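Long-range contacts in nucleoside phosphorylase, putative (Trypanosoma brucei, PDB 3BJE), which catalyses the phosphate-dependent cleavage of uridine to uracil and ribose 1-phosphate, working as a homodimeric uridine phosphorylase: residues L42-I47 / S139-I144; T164-G169 / K186-I191; R192-E197 / G275-N280; H212-K217 / G306-A311. All coordinates share one frame; numbering follows the deposited sequence.

Interaction 1: L42-I47 / S139-I144; sequences LADRII and STMKII
A parallel strand pair of the central sheet brings Arg45, Ile46 and Ile47 alongside Lys142, Ile143 and Ile144, strands 45-47 and 142-144 running within 10° of parallel. Lys142 straddles Arg45: its N donates to Asp44 O at 3.0 Å and its O accepts from Ile46 N at 2.8 Å. Ile46 in turn straddles Ile143, because Ile46 O takes the bond from Ile144 N at 2.9 Å. Alpha C-H contacts fill the gaps between these bonds, among them Ile47 CA to Ile144 O at 3.2 Å.

Side chains leave this part of the phosphorylase fold on alternate faces. Ile47 and Ile144 pack against helix 329-348, while Ile46 and Ile143 go to the opposite face, under helix 97-112. The side chain of Ile47 is about 9 Å from bound ribose 1-phosphate. Arg45 and Lys142 run alongside each other in the same direction at first, with Arg45 CG and Lys142 CG 3.8 Å apart. The lysine chain then bends at chi2 (-70°), leading NZ away from the arginine to Ser139 O, with which it bonds at 3.1 Å.

Met141, just ahead of the strand, curls back through successive bends at chi2 and chi3. That folding places its CE 3.8 Å from Ile46 CD1. Near Met141, one water donates to both Asp44 OD1 and Thr140 OG1, bridging the two segments just before the strand pairing begins. Asp44 OD1 also forms a salt bridge with Lys111, and Thr140 OG1 has a further hydrogen-bond partner in Asp137 O.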
loop_
_atom_site.group_PDB
_atom_site.type_symbol
_atom_site.label_atom_id
_atom_site.label_comp_id
_atom_site.label_asym_id
_atom_site.label_seq_id
_atom_site.Cartn_x
_atom_site.Cartn_y
_atom_site.Cartn_z
ATOM N N LEU A 42 10.622 1.445 21.383
ATOM C CA LEU A 42 10.000 0.333 20.678
ATOM C C LEU A 42 10.234 -0.963 21.453
ATOM O O LEU A 42 11.380 -1.315 21.729
ATOM C CB LEU A 42 10.611 0.221 19.284
ATOM C CG LEU A 42 10.104 -0.917 18.392
ATOM C CD1 LEU A 42 8.622 -0.736 18.138
ATOM C CD2 LEU A 42 10.918 -0.920 17.092
ATOM N N ALA A 43 9.154 -1.670 21.790
ATOM C CA ALA A 43 9.242 -2.967 22.473
ATOM C C ALA A 43 9.646 -4.081 21.499
ATOM O O ALA A 43 9.508 -3.940 20.288
ATOM C CB ALA A 43 7.903 -3.312 23.133
ATOM N N ASP A 44 10.136 -5.189 22.042
ATOM C CA ASP A 44 10.429 -6.393 21.244
ATOM C C ASP A 44 9.161 -7.094 20.765
ATOM O O ASP A 44 9.200 -7.858 19.797
ATOM C CB ASP A 44 11.238 -7.407 22.058
ATOM C CG ASP A 44 12.643 -6.941 22.368
ATOM O OD1 ASP A 44 13.125 -5.978 21.754
ATOM O OD2 ASP A 44 13.279 -7.562 23.244
ATOM N N ARG A 45 8.061 -6.836 21.463
ATOM C CA ARG A 45 6.778 -7.445 21.162
ATOM C C ARG A 45 5.850 -6.385 20.576
ATOM O O ARG A 45 5.577 -5.374 21.218
ATOM C CB ARG A 45 6.164 -8.059 22.423
ATOM C CG ARG A 45 6.845 -9.332 22.887
ATOM C CD ARG A 45 6.145 -9.910 24.108
ATOM N NE ARG A 45 6.728 -11.182 24.544
ATOM C CZ ARG A 45 7.864 -11.296 25.228
ATOM N NH1 ARG A 45 8.297 -12.501 25.573
ATOM N NH2 ARG A 45 8.574 -10.225 25.568
ATOM N N ILE A 46 5.364 -6.643 19.366
ATOM C CA ILE A 46 4.631 -5.666 18.568
ATOM C C ILE A 46 3.349 -6.229 17.987
ATOM O O ILE A 46 3.330 -7.334 17.469
ATOM C CB ILE A 46 5.521 -5.182 17.376
ATOM C CG1 ILE A 46 6.821 -4.565 17.909
ATOM C CG2 ILE A 46 4.773 -4.182 16.476
ATOM C CD1 ILE A 46 7.915 -4.285 16.849
ATOM N N ILE A 47 2.269 -5.457 18.106
ATOM C CA ILE A 47 1.047 -5.732 17.373
ATOM C C ILE A 47 0.931 -4.753 16.219
ATOM O O ILE A 47 1.052 -3.560 16.437
ATOM C CB ILE A 47 -0.193 -5.582 18.244
ATOM C CG1 ILE A 47 -0.146 -6.566 19.396
ATOM C CG2 ILE A 47 -1.445 -5.842 17.405
ATOM C CD1 ILE A 47 -1.285 -6.414 20.374
ATOM N N SER A 139 15.264 -13.744 17.464
ATOM C CA SER A 139 14.114 -14.497 17.927
ATOM C C SER A 139 13.384 -13.800 19.071
ATOM O O SER A 139 12.275 -14.200 19.428
ATOM C CB SER A 139 14.519 -15.914 18.329
ATOM O OG SER A 139 15.294 -15.898 19.506
ATOM N N THR A 140 14.003 -12.763 19.642
ATOM C CA THR A 140 13.365 -11.954 20.679
ATOM C C THR A 140 12.233 -11.093 20.121
ATOM O O THR A 140 11.362 -10.654 20.870
ATOM C CB THR A 140 14.385 -11.052 21.428
ATOM O OG1 THR A 140 14.946 -10.074 20.535
ATOM C CG2 THR A 140 15.496 -11.907 22.055
ATOM N N MET A 141 12.236 -10.847 18.811
ATOM C CA MET A 141 11.190 -10.060 18.194
ATOM C C MET A 141 9.974 -10.931 17.928
ATOM O O MET A 141 10.080 -11.975 17.281
ATOM C CB MET A 141 11.691 -9.456 16.882
ATOM C CG MET A 141 12.896 -8.521 17.050
ATOM S SD MET A 141 12.534 -7.094 18.114
ATOM C CE MET A 141 11.100 -6.387 17.278
ATOM N N LYS A 142 8.830 -10.477 18.427
ATOM C CA LYS A 142 7.546 -11.147 18.232
ATOM C C LYS A 142 6.582 -10.107 17.645
ATOM O O LYS A 142 6.320 -9.088 18.270
ATOM C CB LYS A 142 6.971 -11.636 19.560
ATOM C CG LYS A 142 7.958 -12.187 20.575
ATOM C CD LYS A 142 8.546 -13.486 20.163
ATOM C CE LYS A 142 9.374 -14.069 21.315
ATOM N NZ LYS A 142 9.909 -15.406 20.962
ATOM N N ILE A 143 6.056 -10.375 16.452
ATOM C CA ILE A 143 5.213 -9.423 15.737
ATOM C C ILE A 143 3.923 -10.110 15.299
ATOM O O ILE A 143 3.968 -11.105 14.577
ATOM C CB ILE A 143 5.946 -8.869 14.499
ATOM C CG1 ILE A 143 7.295 -8.278 14.929
ATOM C CG2 ILE A 143 5.078 -7.832 13.736
ATOM C CD1 ILE A 143 8.169 -7.772 13.782
ATOM N N ILE A 144 2.778 -9.607 15.752
ATOM C CA ILE A 144 1.495 -10.174 15.371
ATOM C C ILE A 144 0.577 -9.119 14.785
ATOM O O ILE A 144 0.303 -8.111 15.402
ATOM C CB ILE A 144 0.787 -10.865 16.559
ATOM C CG1 ILE A 144 1.730 -11.888 17.210
ATOM C CG2 ILE A 144 -0.545 -11.564 16.094
ATOM C CD1 ILE A 144 1.162 -12.541 18.458
HETATM O O HOH W 1 15.370 -7.270 20.890
#

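Interaction 2: T164-G169 / K186-I191; sequences TRHAIG and KDQQEI
His166 and Ile191 cross at a slant, the isoleucine pushing its CD1 up against the root of the imidazole: CD1 is 3.4 Å from His166 CB and 3.5 Å from His166 CG. This is close packing of a methyl on the CB-CG bond. Ile191 reaches His166 and Ile168 with separate branches. CG1 lies beside the backbone N and runs on extended to CD1 (chi2 169°), which meets His166, whereas CG2 meets Ile168 CG1 at 3.8 Å.

The contact joins the first turns of helix 186-198 to strand 161-169 at the place where the strand turns a corner, around Arg165 and His166. Asp187 and Ile191 face the strand, with Gln188 on the flank. Ile191 reaches beyond this pair to Thr243 on strand 239-246 and to Leu281 on strand 279-281.

At the far end of the imidazole the polar atoms take over. The carboxylate of Asp187 stands nearly upright to the ring, the planes 80° apart, and Asp187 CB comes to 3.8 Å from His166 NE2. The two groups are linked through a water lying in the ring plane, 2.8 Å from His166 NE2, which donates a hydrogen bond to Asp187 OD2 at 2.7 Å. Glu286 OE2 holds the other ring nitrogen, ND1, fixing the rotation of the imidazole from both nitrogens, and Asp187 OD1 accepts from Ser282 N. Gln188 adds only its aliphatic part, with CG 4.2 Å from His166 CD2.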
loop_
_atom_site.group_PDB
_atom_site.type_symbol
_atom_site.label_atom_id
_atom_site.label_comp_id
_atom_site.label_asym_id
_atom_site.label_seq_id
_atom_site.Cartn_x
_atom_site.Cartn_y
_atom_site.Cartn_z
ATOM N N THR A 164 -3.421 -17.192 10.747
ATOM C CA THR A 164 -2.560 -17.581 9.639
ATOM C C THR A 164 -1.592 -18.686 10.031
ATOM O O THR A 164 -0.940 -18.581 11.078
ATOM C CB THR A 164 -1.710 -16.380 9.167
ATOM O OG1 THR A 164 -2.584 -15.340 8.706
ATOM C CG2 THR A 164 -0.734 -16.784 8.041
ATOM N N ARG A 165 -1.563 -19.767 9.240
ATOM C CA ARG A 165 -0.442 -20.698 9.258
ATOM C C ARG A 165 0.408 -20.375 8.029
ATOM O O ARG A 165 1.351 -19.630 8.136
ATOM C CB ARG A 165 -0.880 -22.165 9.310
ATOM C CG ARG A 165 0.293 -23.083 9.586
ATOM C CD ARG A 165 -0.078 -24.550 9.627
ATOM N NE ARG A 165 -0.889 -24.951 10.781
ATOM C CZ ARG A 165 -2.154 -25.385 10.714
ATOM N NH1 ARG A 165 -2.803 -25.447 9.559
ATOM N NH2 ARG A 165 -2.787 -25.754 11.822
ATOM N N HIS A 166 0.052 -20.885 6.846
ATOM C CA HIS A 166 0.776 -20.524 5.620
ATOM C C HIS A 166 0.163 -19.290 4.982
ATOM O O HIS A 166 -0.949 -18.892 5.312
ATOM C CB HIS A 166 0.774 -21.700 4.630
ATOM C CG HIS A 166 1.449 -22.926 5.169
ATOM N ND1 HIS A 166 0.758 -23.926 5.817
ATOM C CD2 HIS A 166 2.754 -23.299 5.187
ATOM C CE1 HIS A 166 1.603 -24.868 6.202
ATOM N NE2 HIS A 166 2.821 -24.522 5.819
ATOM N N ALA A 167 0.930 -18.669 4.093
ATOM C CA ALA A 167 0.488 -17.481 3.379
ATOM C C ALA A 167 0.802 -17.612 1.892
ATOM O O ALA A 167 1.835 -18.148 1.512
ATOM C CB ALA A 167 1.198 -16.262 3.919
ATOM N N ILE A 168 -0.111 -17.102 1.068
ATOM C CA ILE A 168 0.114 -16.919 -0.361
ATOM C C ILE A 168 0.257 -15.437 -0.635
ATOM O O ILE A 168 -0.637 -14.655 -0.307
ATOM C CB ILE A 168 -1.058 -17.440 -1.189
ATOM C CG1 ILE A 168 -1.284 -18.938 -0.941
ATOM C CG2 ILE A 168 -0.818 -17.192 -2.695
ATOM C CD1 ILE A 168 -2.726 -19.371 -1.170
ATOM N N GLY A 169 1.396 -15.045 -1.208
ATOM C CA GLY A 169 1.620 -13.684 -1.667
ATOM C C GLY A 169 1.132 -13.535 -3.083
ATOM O O GLY A 169 1.785 -13.979 -4.013
ATOM N N LYS A 186 8.750 -27.981 1.745
ATOM C CA LYS A 186 7.925 -28.861 0.935
ATOM C C LYS A 186 6.455 -28.440 0.977
ATOM O O LYS A 186 5.782 -28.425 -0.067
ATOM C CB LYS A 186 8.069 -30.315 1.389
ATOM C CG LYS A 186 9.463 -30.892 1.227
ATOM C CD LYS A 186 9.919 -30.923 -0.226
ATOM C CE LYS A 186 11.181 -31.776 -0.389
ATOM N NZ LYS A 186 11.681 -31.787 -1.801
ATOM N N ASP A 187 5.953 -28.075 2.158
ATOM C CA ASP A 187 4.560 -27.642 2.262
ATOM C C ASP A 187 4.294 -26.394 1.407
ATOM O O ASP A 187 3.285 -26.311 0.689
ATOM C CB ASP A 187 4.190 -27.368 3.715
ATOM C CG ASP A 187 3.907 -28.628 4.495
ATOM O OD1 ASP A 187 3.817 -29.728 3.900
ATOM O OD2 ASP A 187 3.749 -28.517 5.728
ATOM N N GLN A 188 5.200 -25.421 1.473
ATOM C CA GLN A 188 5.041 -24.214 0.652
ATOM C C GLN A 188 5.144 -24.508 -0.856
ATOM O O GLN A 188 4.450 -23.880 -1.673
ATOM C CB GLN A 188 6.064 -23.151 1.060
ATOM C CG GLN A 188 5.711 -22.449 2.365
ATOM C CD GLN A 188 6.644 -21.319 2.727
ATOM O OE1 GLN A 188 6.988 -20.483 1.892
ATOM N NE2 GLN A 188 7.065 -21.283 3.992
ATOM N N GLN A 189 6.012 -25.443 -1.238
ATOM C CA GLN A 189 6.111 -25.829 -2.648
ATOM C C GLN A 189 4.795 -26.430 -3.147
ATOM O O GLN A 189 4.378 -26.173 -4.290
ATOM C CB GLN A 189 7.237 -26.837 -2.859
ATOM C CG GLN A 189 8.620 -26.230 -2.786
ATOM C CD GLN A 189 9.704 -27.273 -2.794
ATOM O OE1 GLN A 189 9.683 -28.198 -3.604
ATOM N NE2 GLN A 189 10.658 -27.143 -1.878
ATOM N N GLU A 190 4.142 -27.225 -2.300
ATOM C CA GLU A 190 2.867 -27.843 -2.644
ATOM C C GLU A 190 1.757 -26.791 -2.774
ATOM O O GLU A 190 0.965 -26.821 -3.717
ATOM C CB GLU A 190 2.499 -28.897 -1.593
ATOM C CG GLU A 190 1.195 -29.640 -1.861
ATOM C CD GLU A 190 1.191 -30.479 -3.146
ATOM O OE1 GLU A 190 2.232 -30.593 -3.852
ATOM O OE2 GLU A 190 0.109 -31.026 -3.445
ATOM N N ILE A 191 1.720 -25.838 -1.841
ATOM C CA ILE A 191 0.760 -24.733 -1.937
ATOM C C ILE A 191 0.953 -23.991 -3.263
ATOM O O ILE A 191 -0.002 -23.766 -3.993
ATOM C CB ILE A 191 0.881 -23.747 -0.731
ATOM C CG1 ILE A 191 0.374 -24.418 0.548
ATOM C CG2 ILE A 191 0.115 -22.447 -1.009
ATOM C CD1 ILE A 191 0.683 -23.650 1.837
HETATM O O HOH W 2 4.690 -26.283 6.916
#

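Interaction 3: R192-E197 / G275-N280; sequences RRIVRE and GSLKFN
Ile194 of helix 186-198 faces Phe279 and Leu277. Its CB lies in the plane of the phenyl ring, at the edge, 3.9 Å from Phe279 CE1. One bond further, CG2 makes the closest contact of the pair, 3.7 Å from the same CE1 and still near the ring plane. That methyl also reaches Leu277 CD2 at 4.0 Å, so it is shared between an aromatic edge and a leucine branch. The other branch, CG1, lies beside the backbone N (chi1 -69°), which puts CG2 anti to that nitrogen and on the side of Leu277 and Phe279. Ile194 and its two partners run antiparallel past one another.

Val195, the next residue, works from the flank. Its CG2 touches Leu277 CD1 at 3.9 Å, the two side chains crossing at about a right angle, and Phe279 CZ at 4.0 Å. The two methyls of Leu277 are thus divided between the neighbouring helix residues, CD1 to Val195 and CD2 to Ile194. Val195 also packs on Leu201 and Ile206, and Phe279 continues onto Ile191 and Val288, so the apolar packing continues beyond the two segments.

Along the helix, Arg193 NH1 and Glu197 OE1 form an i to i+4 salt bridge of 2.9 Å. The side-chain contacts between the segments are apolar: a helix laid against the start of a beta hairpin, in which strand 279-281 runs antiparallel to strand 284-292, with helix 186-198 covering this outlying part of the alpha/beta phosphorylase fold.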
loop_
_atom_site.group_PDB
_atom_site.type_symbol
_atom_site.label_atom_id
_atom_site.label_comp_id
_atom_site.label_asym_id
_atom_site.label_seq_id
_atom_site.Cartn_x
_atom_site.Cartn_y
_atom_site.Cartn_z
ATOM N N ARG A 192 2.188 -23.618 -3.574
ATOM C CA ARG A 192 2.435 -22.877 -4.803
ATOM C C ARG A 192 1.999 -23.683 -6.025
ATOM O O ARG A 192 1.383 -23.127 -6.941
ATOM C CB ARG A 192 3.893 -22.476 -4.947
ATOM C CG ARG A 192 4.054 -21.428 -6.012
ATOM C CD ARG A 192 5.462 -20.909 -6.085
ATOM N NE ARG A 192 5.514 -19.766 -6.996
ATOM C CZ ARG A 192 5.611 -19.853 -8.317
ATOM N NH1 ARG A 192 5.679 -21.030 -8.929
ATOM N NH2 ARG A 192 5.649 -18.745 -9.038
ATOM N N ARG A 193 2.315 -24.978 -6.041
ATOM C CA ARG A 193 1.960 -25.845 -7.167
ATOM C C ARG A 193 0.444 -25.871 -7.354
ATOM O O ARG A 193 -0.050 -25.716 -8.471
ATOM C CB ARG A 193 2.492 -27.283 -6.967
ATOM C CG ARG A 193 2.147 -28.236 -8.106
ATOM C CD ARG A 193 2.552 -29.661 -7.788
ATOM N NE ARG A 193 1.638 -30.338 -6.865
ATOM C CZ ARG A 193 0.545 -31.013 -7.232
ATOM N NH1 ARG A 193 0.167 -31.070 -8.505
ATOM N NH2 ARG A 193 -0.200 -31.613 -6.308
ATOM N N ILE A 194 -0.294 -26.090 -6.273
ATOM C CA ILE A 194 -1.740 -26.188 -6.354
ATOM C C ILE A 194 -2.343 -24.862 -6.797
ATOM O O ILE A 194 -3.178 -24.819 -7.693
ATOM C CB ILE A 194 -2.347 -26.666 -5.006
ATOM C CG1 ILE A 194 -1.969 -28.122 -4.741
ATOM C CG2 ILE A 194 -3.868 -26.519 -4.983
ATOM C CD1 ILE A 194 -2.653 -29.139 -5.661
ATOM N N VAL A 195 -1.898 -23.766 -6.202
ATOM C CA VAL A 195 -2.428 -22.452 -6.579
ATOM C C VAL A 195 -2.125 -22.124 -8.051
ATOM O O VAL A 195 -2.989 -21.615 -8.771
ATOM C CB VAL A 195 -1.871 -21.324 -5.658
ATOM C CG1 VAL A 195 -2.304 -19.950 -6.175
ATOM C CG2 VAL A 195 -2.365 -21.518 -4.228
ATOM N N ARG A 196 -0.906 -22.396 -8.504
ATOM C CA ARG A 196 -0.540 -22.142 -9.899
ATOM C C ARG A 196 -1.296 -23.027 -10.898
ATOM O O ARG A 196 -1.565 -22.589 -12.023
ATOM C CB ARG A 196 0.967 -22.323 -10.082
ATOM C CG ARG A 196 1.793 -21.260 -9.372
ATOM C CD ARG A 196 1.975 -20.041 -10.235
ATOM N NE ARG A 196 2.761 -20.389 -11.419
ATOM C CZ ARG A 196 3.053 -19.540 -12.400
ATOM N NH1 ARG A 196 2.654 -18.278 -12.333
ATOM N NH2 ARG A 196 3.771 -19.954 -13.443
ATOM N N GLU A 197 -1.620 -24.259 -10.515
ATOM C CA GLU A 197 -2.240 -25.206 -11.445
ATOM C C GLU A 197 -3.750 -25.080 -11.485
ATOM O O GLU A 197 -4.365 -25.278 -12.533
ATOM C CB GLU A 197 -1.829 -26.648 -11.108
ATOM C CG GLU A 197 -0.361 -26.901 -11.451
ATOM C CD GLU A 197 0.147 -28.303 -11.110
ATOM O OE1 GLU A 197 -0.594 -29.114 -10.513
ATOM O OE2 GLU A 197 1.321 -28.583 -11.444
ATOM N N GLY A 275 -11.353 -20.752 -2.762
ATOM C CA GLY A 275 -12.205 -21.536 -1.880
ATOM C C GLY A 275 -12.269 -23.012 -2.208
ATOM O O GLY A 275 -12.660 -23.823 -1.333
ATOM N N SER A 276 -11.924 -23.384 -3.449
ATOM C CA SER A 276 -12.035 -24.793 -3.899
ATOM C C SER A 276 -10.799 -25.607 -3.510
ATOM O O SER A 276 -10.817 -26.843 -3.584
ATOM C CB SER A 276 -12.220 -24.856 -5.409
ATOM O OG SER A 276 -11.028 -24.523 -6.096
ATOM N N LEU A 277 -9.735 -24.916 -3.100
ATOM C CA LEU A 277 -8.440 -25.553 -2.900
ATOM C C LEU A 277 -8.365 -26.328 -1.588
ATOM O O LEU A 277 -8.928 -25.920 -0.559
ATOM C CB LEU A 277 -7.286 -24.539 -2.967
ATOM C CG LEU A 277 -7.225 -23.622 -4.191
ATOM C CD1 LEU A 277 -6.016 -22.762 -4.140
ATOM C CD2 LEU A 277 -7.213 -24.456 -5.474
ATOM N N LYS A 278 -7.637 -27.440 -1.648
ATOM C CA LYS A 278 -7.275 -28.209 -0.490
ATOM C C LYS A 278 -5.798 -28.526 -0.635
ATOM O O LYS A 278 -5.366 -29.043 -1.669
ATOM C CB LYS A 278 -8.109 -29.486 -0.427
ATOM C CG LYS A 278 -9.574 -29.223 -0.154
ATOM C CD LYS A 278 -10.372 -30.505 -0.011
ATOM C CE LYS A 278 -11.784 -30.203 0.481
ATOM N NZ LYS A 278 -11.784 -29.491 1.804
ATOM N N PHE A 279 -5.017 -28.181 0.382
ATOM C CA PHE A 279 -3.598 -28.447 0.375
ATOM C C PHE A 279 -3.345 -29.646 1.255
ATOM O O PHE A 279 -3.616 -29.600 2.448
ATOM C CB PHE A 279 -2.827 -27.238 0.909
ATOM C CG PHE A 279 -3.171 -25.938 0.216
ATOM C CD1 PHE A 279 -3.066 -25.828 -1.164
ATOM C CD2 PHE A 279 -3.608 -24.837 0.942
ATOM C CE1 PHE A 279 -3.387 -24.670 -1.805
ATOM C CE2 PHE A 279 -3.926 -23.644 0.296
ATOM C CZ PHE A 279 -3.808 -23.562 -1.080
ATOM N N ASN A 280 -2.829 -30.714 0.657
ATOM C CA ASN A 280 -2.454 -31.919 1.400
ATOM C C ASN A 280 -1.038 -31.740 1.916
ATOM O O ASN A 280 -0.065 -32.051 1.229
ATOM C CB ASN A 280 -2.563 -33.135 0.497
ATOM C CG ASN A 280 -3.993 -33.411 0.077
ATOM O OD1 ASN A 280 -4.904 -33.415 0.907
ATOM N ND2 ASN A 280 -4.201 -33.629 -1.217
#

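Interaction 4: H212-K217 / G306-A311; sequences HPNITK and GYQAGA
Asn214 ND2 donates to Gln308 OE1 at 2.8 Å in a nearly straight bond (166°), arriving in the plane of the glutamine carbonyl on a lone pair. The two amides stand steeply to each other. Just as short is the backbone bond from His212 N to Ala309 O, also 2.8 Å, which fixes the start of helix 213-228 to strand 308-318. Further partners lie outside: Asn214 ND2 also bonds Ala349 O, and Gln308 OE1 takes a weak bond from Lys142 NZ.

His212 is the N-cap residue of the helix. With CG anti to the backbone N (chi1 -167°), its ring swings round so that ND1 accepts from Asn214 N at 3.0 Å, close to the ring plane. The amide of Gln308 stacks on one face of this ring, the planes 18° apart, with Gln308 CD 3.8 Å above the plane and over its centre; Gln308 CG adds a CH-pi contact. Pro213 CD covers the opposite face. Gln308 NE2 donates to a water at 3.0 Å, and that water makes a weak contact with His212 NE2.

Deeper in, packing replaces polarity. Ile215 lays CG1 against Gln308 CB at 4.0 Å and brings CG2 to 3.7 Å from Gly310 CA, a close approach made possible by the bare glycine backbone.

Since ND1 serves as the acceptor of the capping bond, the ring is probably neutral. Gln308, gripped at OE1 and stacked along its flat face, has little freedom to turn its amide over.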
loop_
_atom_site.group_PDB
_atom_site.type_symbol
_atom_site.label_atom_id
_atom_site.label_comp_id
_atom_site.label_asym_id
_atom_site.label_seq_id
_atom_site.Cartn_x
_atom_site.Cartn_y
_atom_site.Cartn_z
ATOM N N HIS A 212 5.392 -17.968 12.035
ATOM C CA HIS A 212 6.254 -18.767 12.903
ATOM C C HIS A 212 5.362 -19.662 13.738
ATOM O O HIS A 212 4.357 -19.187 14.284
ATOM C CB HIS A 212 7.097 -17.866 13.804
ATOM C CG HIS A 212 8.201 -18.593 14.497
ATOM N ND1 HIS A 212 7.987 -19.429 15.571
ATOM C CD2 HIS A 212 9.532 -18.629 14.251
ATOM C CE1 HIS A 212 9.138 -19.941 15.965
ATOM N NE2 HIS A 212 10.091 -19.475 15.176
ATOM N N PRO A 213 5.701 -20.971 13.834
ATOM C CA PRO A 213 4.871 -21.917 14.581
ATOM C C PRO A 213 4.597 -21.496 16.016
ATOM O O PRO A 213 3.509 -21.752 16.534
ATOM C CB PRO A 213 5.698 -23.208 14.542
ATOM C CG PRO A 213 6.512 -23.090 13.290
ATOM C CD PRO A 213 6.847 -21.638 13.191
ATOM N N ASN A 214 5.568 -20.842 16.646
ATOM C CA ASN A 214 5.399 -20.358 18.016
ATOM C C ASN A 214 4.311 -19.294 18.113
ATOM O O ASN A 214 3.564 -19.240 19.089
ATOM C CB ASN A 214 6.718 -19.798 18.549
ATOM C CG ASN A 214 6.638 -19.410 20.007
ATOM O OD1 ASN A 214 6.148 -20.175 20.838
ATOM N ND2 ASN A 214 7.137 -18.218 20.332
ATOM N N ILE A 215 4.215 -18.454 17.085
ATOM C CA ILE A 215 3.189 -17.425 17.054
ATOM C C ILE A 215 1.809 -18.049 16.824
ATOM O O ILE A 215 0.869 -17.741 17.553
ATOM C CB ILE A 215 3.485 -16.383 15.987
ATOM C CG1 ILE A 215 4.789 -15.640 16.328
ATOM C CG2 ILE A 215 2.319 -15.407 15.844
ATOM C CD1 ILE A 215 4.711 -14.779 17.598
ATOM N N THR A 216 1.689 -18.923 15.823
ATOM C CA THR A 216 0.415 -19.574 15.533
ATOM C C THR A 216 -0.064 -20.337 16.762
ATOM O O THR A 216 -1.230 -20.231 17.140
ATOM C CB THR A 216 0.514 -20.550 14.338
ATOM O OG1 THR A 216 0.976 -19.846 13.174
ATOM C CG2 THR A 216 -0.836 -21.155 14.009
ATOM N N LYS A 217 0.838 -21.089 17.395
ATOM C CA LYS A 217 0.503 -21.889 18.582
ATOM C C LYS A 217 0.023 -21.001 19.720
ATOM O O LYS A 217 -0.974 -21.305 20.372
ATOM C CB LYS A 217 1.713 -22.710 19.041
ATOM C CG LYS A 217 1.431 -23.712 20.168
ATOM C CD LYS A 217 2.731 -24.184 20.817
ATOM C CE LYS A 217 2.489 -25.330 21.799
ATOM N NZ LYS A 217 3.735 -25.775 22.497
ATOM N N GLY A 306 14.651 -13.265 10.720
ATOM C CA GLY A 306 14.669 -14.114 11.896
ATOM C C GLY A 306 13.758 -13.684 13.033
ATOM O O GLY A 306 13.882 -14.198 14.147
ATOM N N TYR A 307 12.834 -12.774 12.764
ATOM C CA TYR A 307 11.863 -12.342 13.754
ATOM C C TYR A 307 10.651 -13.266 13.683
ATOM O O TYR A 307 10.278 -13.707 12.590
ATOM C CB TYR A 307 11.393 -10.915 13.476
ATOM C CG TYR A 307 12.455 -9.820 13.472
ATOM C CD1 TYR A 307 13.761 -10.059 13.893
ATOM C CD2 TYR A 307 12.132 -8.526 13.085
ATOM C CE1 TYR A 307 14.713 -9.042 13.907
ATOM C CE2 TYR A 307 13.091 -7.494 13.078
ATOM C CZ TYR A 307 14.379 -7.759 13.486
ATOM O OH TYR A 307 15.336 -6.752 13.499
ATOM N N GLN A 308 10.037 -13.557 14.825
ATOM C CA GLN A 308 8.861 -14.419 14.878
ATOM C C GLN A 308 7.638 -13.583 14.571
ATOM O O GLN A 308 7.383 -12.593 15.262
ATOM C CB GLN A 308 8.713 -15.039 16.256
ATOM C CG GLN A 308 9.958 -15.774 16.723
ATOM C CD GLN A 308 9.675 -16.699 17.898
ATOM O OE1 GLN A 308 8.617 -16.622 18.527
ATOM N NE2 GLN A 308 10.609 -17.601 18.169
ATOM N N ALA A 309 6.882 -13.967 13.543
ATOM C CA ALA A 309 5.722 -13.193 13.140
ATOM C C ALA A 309 4.538 -14.084 12.798
ATOM O O ALA A 309 4.689 -15.262 12.468
ATOM C CB ALA A 309 6.059 -12.275 11.965
ATOM N N GLY A 310 3.356 -13.482 12.866
ATOM C CA GLY A 310 2.135 -14.111 12.389
ATOM C C GLY A 310 0.992 -13.121 12.310
ATOM O O GLY A 310 1.182 -11.917 12.386
ATOM N N ALA A 311 -0.220 -13.634 12.174
ATOM C CA ALA A 311 -1.366 -12.769 11.919
ATOM C C ALA A 311 -2.651 -13.478 12.299
ATOM O O ALA A 311 -2.750 -14.712 12.225
ATOM C CB ALA A 311 -1.408 -12.379 10.423
HETATM O O HOH W 3 12.946 -18.318 16.376
#

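Overall arrangement
Interactions 1 and 4 meet directly, their centres 10 Å apart: strands 142-151 and 308-318 are sheet neighbours, and Ile143 N lies 2.8 Å from Gln308 O. Interaction 4 passes the connection on to interaction 2 through Thr164, whose N is 3.0 Å from Ala311 O. Interactions 2 and 3 share helix 186-198, with Ile168 CD1 packed 3.8 Å from Val195 CG2. The chain of contacts thus runs 1, 4, 2, 3, and its two ends have centres about 32 Å apart. None of the four forms the ligand pocket; the strands of interactions 1 and 4 continue into it, Arg145 following Ile144 and Val316 and Ser317 lying further along strand 308-318.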